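Local coordinates for ammonium transporter (Kuenenia stuttgartiensis, PDB 6EU6), which probably senses ammonium at the membrane, as the Amt-family sensor domain linked to a signalling histidine kinase, at residues I8-V13 and G225-V231; S54-F59 and Q100-S105. All coordinates share one frame; numbering follows the deposited sequence. Where two conformers were deposited one is given.

Interaction 1 of 2, residues I8-V13 and G225-V231; sequences INHLWV and GGSLLRV
The indole of W12 meets the end of helix 206-226 with its N-H edge. G225 O sits at that edge, close to the ring plane, and G225 CA also lies in plane there. W12 NE1 donates to G225 O at 2.8 Å, with an N-H...O angle of 156°. The donor stands well above the plane of the G225 carbonyl. G226 N and V231 CG2 approach the ring obliquely. The near-extended first torsion of W12 (chi1 171°) swings the indole over to the glycines. G225 has no side chain, and W12 CZ2 packs 3.5 Å from G225 C.

The second flat group is the amide of N9. N9 OD1 accepts from V231 N at 3.0 Å, N-H...O angle 160°, with the donor above the amide plane. The same OD1 also accepts from Q5 NE2, so two N-H groups grip it. The guanidinium of R230, in the conformer described, lies alongside with its plane nearly perpendicular to the amide. N9 OD1 sits over one guanidinium face, toward the rim. N9 ND2 and R230 NH2 are both donors and form no bond.

Apolar contacts flank the polar ones. V231 CG2 packs against W12 CB at 3.5 Å. The side chains of V231 and I8 cross at about a right angle, and I8 CG2 to V231 CG2 is tight at 3.3 Å. V13 CG2 rests on L229 CA at 3.7 Å. R230 O is buried here and has no partner in the model.

The motif is a type I turn, G226 to L229, with L229 leaving the helix at positive phi. N9 and W12 hold this helix exit against helix 2-34. I8 of each neighbouring subunit packs on I8, and L11 of the third on W12 and V231, so the joint borders the Amt trimer interface.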
ATOM      1  N   ILE A   8       1.380  23.174  -1.100  1.00 32.83           N
ATOM      2  CA  ILE A   8       1.721  22.058  -2.003  1.00 34.21           C
ATOM      3  C   ILE A   8       2.926  21.287  -1.401  1.00 32.28           C
ATOM      4  O   ILE A   8       3.014  20.077  -1.545  1.00 31.28           O
ATOM      5  CB  ILE A   8       2.107  22.689  -3.339  1.00 40.22           C
ATOM      6  CG1 ILE A   8       0.842  23.166  -4.029  1.00 54.36           C
ATOM      7  CG2 ILE A   8       2.862  21.772  -4.228  1.00 46.66           C
ATOM      8  CD1 ILE A   8       1.145  24.076  -5.215  1.00 61.33           C
ATOM      9  N   ASN A   9       3.845  22.017  -0.776  1.00 29.31           N
ATOM     10  CA  ASN A   9       5.069  21.451  -0.264  1.00 31.55           C
ATOM     11  C   ASN A   9       4.762  20.602   0.963  1.00 28.86           C
ATOM     12  O   ASN A   9       5.289  19.485   1.109  1.00 27.76           O
ATOM     13  CB  ASN A   9       6.072  22.532   0.099  1.00 31.27           C
ATOM     14  CG  ASN A   9       6.720  23.152  -1.087  1.00 31.18           C
ATOM     15  OD1 ASN A   9       6.613  22.748  -2.235  1.00 30.38           O
ATOM     16  ND2 ASN A   9       7.393  24.217  -0.818  1.00 36.31           N
ATOM     17  N   HIS A  10       3.858  21.077   1.804  1.00 30.78           N
ATOM     18  CA  HIS A  10       3.299  20.255   2.883  1.00 29.71           C
ATOM     19  C   HIS A  10       2.637  18.991   2.395  1.00 27.99           C
ATOM     20  O   HIS A  10       2.885  17.927   2.905  1.00 27.15           O
ATOM     21  CB  HIS A  10       2.264  21.012   3.722  1.00 32.79           C
ATOM     22  CG  HIS A  10       2.855  21.935   4.724  1.00 32.77           C
ATOM     23  ND1 HIS A  10       3.307  21.507   5.943  1.00 35.27           N
ATOM     24  CD2 HIS A  10       2.977  23.279   4.739  1.00 43.14           C
ATOM     25  CE1 HIS A  10       3.750  22.528   6.638  1.00 33.20           C
ATOM     26  NE2 HIS A  10       3.576  23.609   5.927  1.00 38.24           N
ATOM     27  N   LEU A  11       1.785  19.125   1.400  1.00 26.91           N
ATOM     28  CA  LEU A  11       1.086  18.008   0.871  1.00 28.98           C
ATOM     29  C   LEU A  11       2.066  16.919   0.428  1.00 32.57           C
ATOM     30  O   LEU A  11       1.861  15.726   0.755  1.00 27.87           O
ATOM     31  CB  LEU A  11       0.198  18.443  -0.279  1.00 28.68           C
ATOM     32  CG  LEU A  11      -0.580  17.355  -1.032  1.00 33.67           C
ATOM     33  CD1 LEU A  11      -1.396  16.506  -0.071  1.00 37.12           C
ATOM     34  CD2 LEU A  11      -1.472  18.021  -2.088  1.00 33.88           C
ATOM     35  N   TRP A  12       3.104  17.310  -0.339  1.00 30.97           N
ATOM     36  CA  TRP A  12       4.011  16.297  -0.872  1.00 28.15           C
ATOM     37  C   TRP A  12       4.828  15.661   0.272  1.00 27.29           C
ATOM     38  O   TRP A  12       4.912  14.422   0.390  1.00 26.88           O
ATOM     39  CB  TRP A  12       4.902  16.843  -1.948  1.00 28.46           C
ATOM     40  CG  TRP A  12       6.015  15.884  -2.389  1.00 31.08           C
ATOM     41  CD1 TRP A  12       7.344  16.181  -2.523  1.00 34.33           C
ATOM     42  CD2 TRP A  12       5.886  14.493  -2.742  1.00 33.82           C
ATOM     43  NE1 TRP A  12       8.038  15.095  -2.921  1.00 31.88           N
ATOM     44  CE2 TRP A  12       7.176  14.042  -3.091  1.00 33.01           C
ATOM     45  CE3 TRP A  12       4.794  13.573  -2.782  1.00 34.33           C
ATOM     46  CZ2 TRP A  12       7.434  12.707  -3.472  1.00 35.97           C
ATOM     47  CZ3 TRP A  12       5.044  12.233  -3.156  1.00 38.10           C
ATOM     48  CH2 TRP A  12       6.375  11.823  -3.513  1.00 36.64           C
ATOM     49  N   VAL A  13       5.385  16.488   1.163  1.00 26.48           N
ATOM     50  CA  VAL A  13       6.227  15.964   2.220  1.00 27.08           C
ATOM     51  C   VAL A  13       5.427  14.997   3.077  1.00 28.37           C
ATOM     52  O   VAL A  13       5.929  13.963   3.489  1.00 25.77           O
ATOM     53  CB  VAL A  13       6.890  17.104   3.004  1.00 28.79           C
ATOM     54  CG1 VAL A  13       7.581  16.599   4.248  1.00 31.46           C
ATOM     55  CG2 VAL A  13       7.919  17.794   2.094  1.00 29.80           C
ATOM     56  N   GLY A 225      11.884  11.067  -3.204  1.00 29.75           N
ATOM     57  CA  GLY A 225      11.098  12.205  -3.659  1.00 29.61           C
ATOM     58  C   GLY A 225      10.777  13.208  -2.576  1.00 27.17           C
ATOM     59  O   GLY A 225      10.777  14.420  -2.818  1.00 27.99           O
ATOM     60  N   GLY A 226      10.377  12.716  -1.423  1.00 27.68           N
ATOM     61  CA  GLY A 226      10.006  13.588  -0.286  1.00 27.64           C
ATOM     62  C   GLY A 226      11.219  14.405   0.176  1.00 28.34           C
ATOM     63  O   GLY A 226      11.060  15.532   0.747  1.00 28.88           O
ATOM     64  N   SER A 227      12.437  13.895  -0.071  1.00 30.48           N
ATOM     65  CA  SER A 227      13.642  14.578   0.452  1.00 28.76           C
ATOM     66  C   SER A 227      13.961  15.896  -0.282  1.00 29.59           C
ATOM     67  O   SER A 227      14.803  16.663   0.180  1.00 29.07           O
ATOM     68  CB  SER A 227      14.858  13.654   0.559  1.00 26.49           C
ATOM     69  OG  SER A 227      14.692  12.649   1.575  1.00 27.30           O
ATOM     70  N   LEU A 228      13.345  16.138  -1.439  1.00 25.44           N
ATOM     71  CA  LEU A 228      13.334  17.471  -2.046  1.00 26.67           C
ATOM     72  C   LEU A 228      12.750  18.512  -1.096  1.00 29.61           C
ATOM     73  O   LEU A 228      13.074  19.700  -1.157  1.00 29.46           O
ATOM     74  CB  LEU A 228      12.527  17.461  -3.335  1.00 28.63           C
ATOM     75  CG  LEU A 228      13.148  16.660  -4.470  1.00 30.09           C
ATOM     76  CD1 LEU A 228      12.230  16.618  -5.676  1.00 36.57           C
ATOM     77  CD2 LEU A 228      14.488  17.238  -4.891  1.00 31.20           C
ATOM     78  N   LEU A 229      11.876  18.074  -0.195  1.00 29.71           N
ATOM     79  CA  LEU A 229      11.201  18.963   0.737  1.00 31.20           C
ATOM     80  C   LEU A 229      10.346  20.036   0.046  1.00 33.44           C
ATOM     81  O   LEU A 229       9.950  20.962   0.656  1.00 32.73           O
ATOM     82  CB  LEU A 229      12.187  19.560   1.734  1.00 31.18           C
ATOM     83  CG  LEU A 229      12.872  18.530   2.589  1.00 31.48           C
ATOM     84  CD1 LEU A 229      13.895  19.189   3.503  1.00 35.02           C
ATOM     85  CD2 LEU A 229      11.895  17.698   3.398  1.00 31.85           C
ATOM     86  N   ARG A 230      10.043  19.848  -1.235  0.50 34.21           N
ATOM     87  CA  ARG A 230       9.255  20.814  -1.995  0.50 36.70           C
ATOM     88  C   ARG A 230       8.860  20.131  -3.291  0.50 37.02           C
ATOM     89  O   ARG A 230       9.458  19.129  -3.670  0.50 37.79           O
ATOM     90  CB  ARG A 230      10.031  22.098  -2.314  0.50 38.14           C
ATOM     91  CG  ARG A 230      10.993  21.969  -3.486  0.50 41.70           C
ATOM     92  CD  ARG A 230      11.633  23.313  -3.814  0.50 46.91           C
ATOM     93  NE  ARG A 230      10.806  24.338  -3.222  0.50 52.84           N
ATOM     94  CZ  ARG A 230       9.741  24.882  -3.811  0.50 48.59           C
ATOM     95  NH1 ARG A 230       9.397  24.538  -5.077  0.50 46.57           N
ATOM     96  NH2 ARG A 230       9.049  25.775  -3.124  0.50 35.32           N
ATOM     97  N   VAL A 231       7.844  20.657  -3.955  1.00 35.12           N
ATOM     98  CA  VAL A 231       7.437  20.094  -5.217  1.00 32.44           C
ATOM     99  C   VAL A 231       8.018  20.920  -6.293  1.00 36.17           C
ATOM    100  O   VAL A 231       7.808  22.105  -6.311  1.00 38.30           O
ATOM    101  CB  VAL A 231       5.907  20.141  -5.364  1.00 36.10           C
ATOM    102  CG1 VAL A 231       5.497  19.448  -6.639  1.00 34.11           C
ATOM    103  CG2 VAL A 231       5.222  19.529  -4.142  1.00 39.63           C
TER

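Interaction 2 of 2, residues S54-F59 and Q100-S105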
ATOM      1  N   SER A  54      10.306   3.955  18.382  1.00 26.77           N
ATOM      2  CA  SER A  54      11.027   4.929  17.597  1.00 24.84           C
ATOM      3  C   SER A  54      10.215   6.210  17.503  1.00 27.48           C
ATOM      4  O   SER A  54      10.744   7.303  17.602  1.00 27.53           O
ATOM      5  CB  SER A  54      11.469   4.319  16.252  1.00 26.85           C
ATOM      6  OG  SER A  54      10.389   4.033  15.392  1.00 31.07           O
ATOM      7  N   SER A  55       8.887   6.090  17.373  1.00 28.58           N
ATOM      8  CA  SER A  55       8.042   7.286  17.266  1.00 27.23           C
ATOM      9  C   SER A  55       8.150   8.088  18.556  1.00 27.27           C
ATOM     10  O   SER A  55       8.276   9.288  18.525  1.00 28.23           O
ATOM     11  CB  SER A  55       6.575   6.923  17.084  1.00 30.93           C
ATOM     12  OG  SER A  55       6.277   6.322  15.813  1.00 30.22           O
ATOM     13  N   LEU A  56       7.996   7.444  19.679  1.00 26.26           N
ATOM     14  CA  LEU A  56       7.962   8.201  20.932  1.00 30.02           C
ATOM     15  C   LEU A  56       9.354   8.757  21.324  1.00 28.75           C
ATOM     16  O   LEU A  56       9.471   9.879  21.796  1.00 27.89           O
ATOM     17  CB  LEU A  56       7.427   7.357  22.084  1.00 33.44           C
ATOM     18  CG  LEU A  56       5.953   6.958  22.017  1.00 41.00           C
ATOM     19  CD1 LEU A  56       5.634   6.151  23.250  1.00 40.58           C
ATOM     20  CD2 LEU A  56       5.098   8.162  21.995  1.00 45.94           C
ATOM     21  N   VAL A  57      10.398   7.984  21.096  1.00 27.59           N
ATOM     22  CA  VAL A  57      11.753   8.431  21.473  1.00 29.62           C
ATOM     23  C   VAL A  57      12.163   9.576  20.565  1.00 28.50           C
ATOM     24  O   VAL A  57      12.781  10.552  20.990  1.00 27.73           O
ATOM     25  CB  VAL A  57      12.722   7.253  21.423  1.00 27.81           C
ATOM     26  CG1 VAL A  57      14.193   7.727  21.535  1.00 29.60           C
ATOM     27  CG2 VAL A  57      12.367   6.259  22.483  1.00 29.47           C
ATOM     28  N   PHE A  58      11.792   9.502  19.289  1.00 26.96           N
ATOM     29  CA  PHE A  58      12.195  10.528  18.370  1.00 25.84           C
ATOM     30  C   PHE A  58      11.380  11.795  18.621  1.00 29.74           C
ATOM     31  O   PHE A  58      11.942  12.901  18.540  1.00 27.42           O
ATOM     32  CB  PHE A  58      12.038  10.126  16.903  1.00 26.30           C
ATOM     33  CG  PHE A  58      12.754  11.044  15.934  1.00 26.33           C
ATOM     34  CD1 PHE A  58      14.110  11.053  15.847  1.00 29.85           C
ATOM     35  CD2 PHE A  58      12.070  11.894  15.147  1.00 29.08           C
ATOM     36  CE1 PHE A  58      14.764  11.894  14.961  1.00 28.47           C
ATOM     37  CE2 PHE A  58      12.707  12.748  14.260  1.00 29.87           C
ATOM     38  CZ  PHE A  58      14.063  12.717  14.145  1.00 26.56           C
ATOM     39  N   PHE A  59      10.086  11.641  18.938  1.00 27.74           N
ATOM     40  CA  PHE A  59       9.278  12.782  19.351  1.00 27.42           C
ATOM     41  C   PHE A  59       9.907  13.461  20.587  1.00 29.78           C
ATOM     42  O   PHE A  59      10.017  14.697  20.638  1.00 33.21           O
ATOM     43  CB  PHE A  59       7.860  12.371  19.640  1.00 28.10           C
ATOM     44  CG  PHE A  59       7.002  13.451  20.260  1.00 31.35           C
ATOM     45  CD1 PHE A  59       6.404  14.421  19.484  1.00 32.64           C
ATOM     46  CD2 PHE A  59       6.752  13.453  21.607  1.00 34.28           C
ATOM     47  CE1 PHE A  59       5.636  15.427  20.067  1.00 33.53           C
ATOM     48  CE2 PHE A  59       5.987  14.445  22.193  1.00 33.85           C
ATOM     49  CZ  PHE A  59       5.456  15.437  21.435  1.00 32.15           C
ATOM     50  N   GLN A 100      10.790  13.332   9.204  1.00 25.78           N
ATOM     51  CA  GLN A 100      12.030  12.939   9.810  1.00 27.96           C
ATOM     52  C   GLN A 100      11.761  11.844  10.847  1.00 28.86           C
ATOM     53  O   GLN A 100      12.616  11.036  11.062  1.00 26.23           O
ATOM     54  CB  GLN A 100      12.731  14.146  10.459  1.00 29.70           C
ATOM     55  CG  GLN A 100      13.152  15.252   9.485  1.00 28.21           C
ATOM     56  CD  GLN A 100      14.201  14.750   8.483  1.00 26.86           C
ATOM     57  OE1 GLN A 100      14.950  13.854   8.772  1.00 28.27           O
ATOM     58  NE2 GLN A 100      14.198  15.304   7.282  1.00 32.87           N
ATOM     59  N   MET A 101      10.575  11.799  11.494  1.00 27.16           N
ATOM     60  CA  MET A 101      10.285  10.708  12.401  1.00 26.39           C
ATOM     61  C   MET A 101      10.293   9.357  11.685  1.00 26.35           C
ATOM     62  O   MET A 101      10.831   8.378  12.190  1.00 25.48           O
ATOM     63  CB  MET A 101       8.920  10.922  13.113  1.00 27.40           C
ATOM     64  CG  MET A 101       8.545   9.828  14.088  1.00 32.69           C
ATOM     65  SD  MET A 101       6.937  10.192  14.872  1.00 31.54           S
ATOM     66  CE  MET A 101       7.558  11.446  15.977  1.00 35.99           C
ATOM     67  N   VAL A 102       9.641   9.296  10.519  1.00 24.28           N
ATOM     68  CA  VAL A 102       9.609   8.019   9.837  1.00 25.11           C
ATOM     69  C   VAL A 102      11.018   7.646   9.282  1.00 25.59           C
ATOM     70  O   VAL A 102      11.336   6.474   9.140  1.00 25.22           O
ATOM     71  CB  VAL A 102       8.482   7.926   8.780  1.00 24.07           C
ATOM     72  CG1 VAL A 102       7.122   8.072   9.473  1.00 27.19           C
ATOM     73  CG2 VAL A 102       8.602   8.951   7.684  1.00 26.97           C
ATOM     74  N   PHE A 103      11.838   8.637   8.910  1.00 25.27           N
ATOM     75  CA  PHE A 103      13.283   8.350   8.682  1.00 23.75           C
ATOM     76  C   PHE A 103      13.953   7.661   9.878  1.00 26.68           C
ATOM     77  O   PHE A 103      14.643   6.659   9.741  1.00 26.03           O
ATOM     78  CB  PHE A 103      14.014   9.649   8.260  1.00 26.76           C
ATOM     79  CG  PHE A 103      13.961   9.932   6.791  1.00 25.90           C
ATOM     80  CD1 PHE A 103      12.822   9.668   6.060  1.00 28.16           C
ATOM     81  CD2 PHE A 103      15.022  10.526   6.160  1.00 31.70           C
ATOM     82  CE1 PHE A 103      12.766   9.923   4.709  1.00 28.18           C
ATOM     83  CE2 PHE A 103      14.995  10.723   4.790  1.00 31.98           C
ATOM     84  CZ  PHE A 103      13.859  10.455   4.072  1.00 30.68           C
ATOM     85  N   ALA A 104      13.718   8.180  11.081  1.00 26.72           N
ATOM     86  CA  ALA A 104      14.301   7.608  12.269  1.00 27.73           C
ATOM     87  C   ALA A 104      13.781   6.173  12.467  1.00 28.94           C
ATOM     88  O   ALA A 104      14.565   5.306  12.836  1.00 25.70           O
ATOM     89  CB  ALA A 104      14.011   8.440  13.535  1.00 28.30           C
ATOM     90  N   SER A 105      12.483   5.935  12.227  1.00 23.89           N
ATOM     91  CA  SER A 105      11.961   4.619  12.344  1.00 25.00           C
ATOM     92  C   SER A 105      12.604   3.635  11.367  1.00 22.84           C
ATOM     93  O   SER A 105      12.669   2.414  11.664  1.00 24.97           O
ATOM     94  CB  SER A 105      10.452   4.639  12.137  1.00 24.80           C
ATOM     95  OG  SER A 105       9.870   5.423  13.193  1.00 28.53           O
TER
HETATM   96  O   HOH W   1      11.328   1.840  14.074  1.00 28.45           O
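Segments 54-59 and 100-105 cross steeply, their directions 125° apart and their axes 9.1 Å apart at closest, and their backbones come nearest at S54 and S105.

At that end the two hydroxyls meet. S54 OG and S105 OG are hydrogen-bonded at 2.7 Å, and either could be the donor. S54 OG lies between its backbone N and carbonyl carbon (chi1 68°), and from there it reaches across to S105. A water lies 2.7 Å from S54 OG and 2.8 Å from S105 O and can donate to either, so it may bridge the helices, though it has more acceptors in reach than protons. S54 OG further bonds to D50 O in its own helix.

One turn along, F58 fills the gap between the helices. A104 CB sits over one face of the F58 ring, 3.8 Å from its centroid, a CH-pi contact. M101 CA and Q100 O approach the ring obliquely. F58 CD2 lies 3.5 Å from M101 CA.

M101 runs past F58 in the opposite direction. Its chain is extended as far as SD and bends at the last torsion (chi3 -76°). This brings M101 CE 3.4 Å from S55 O and 3.8 Å from F59 CB. SD lies beside CA and CB of S55.

The contact joins helix 40-67 to helix 93-114. Helix 121-144 touches S54, and helix 2-34 packs on V102. On another side lies the second subunit: its N243 bonds to S55 OG, which also pairs with T51 O, and its M244 packs on F59.

The chain begins with helix 2-34, which supplies 8-13. Helix 40-67 follows and supplies 54-59. After the short strands 70-71 and 75-76, helix 93-114 brings 100-105 back, and interaction 2 closes a loop of 40 residues. Interaction 1 closes only when the end of helix 206-226 returns to helix 2-34, with 211 residues between the segments. Interaction 2 is therefore nested inside interaction 1. Their centres are about 19 Å apart. They touch directly where S227 OG packs 3.4 Å from F103 CZ. Together they tie helices 2-34, 40-67, 93-114 and 206-226 into one bundle, and both contacts reach the second subunit.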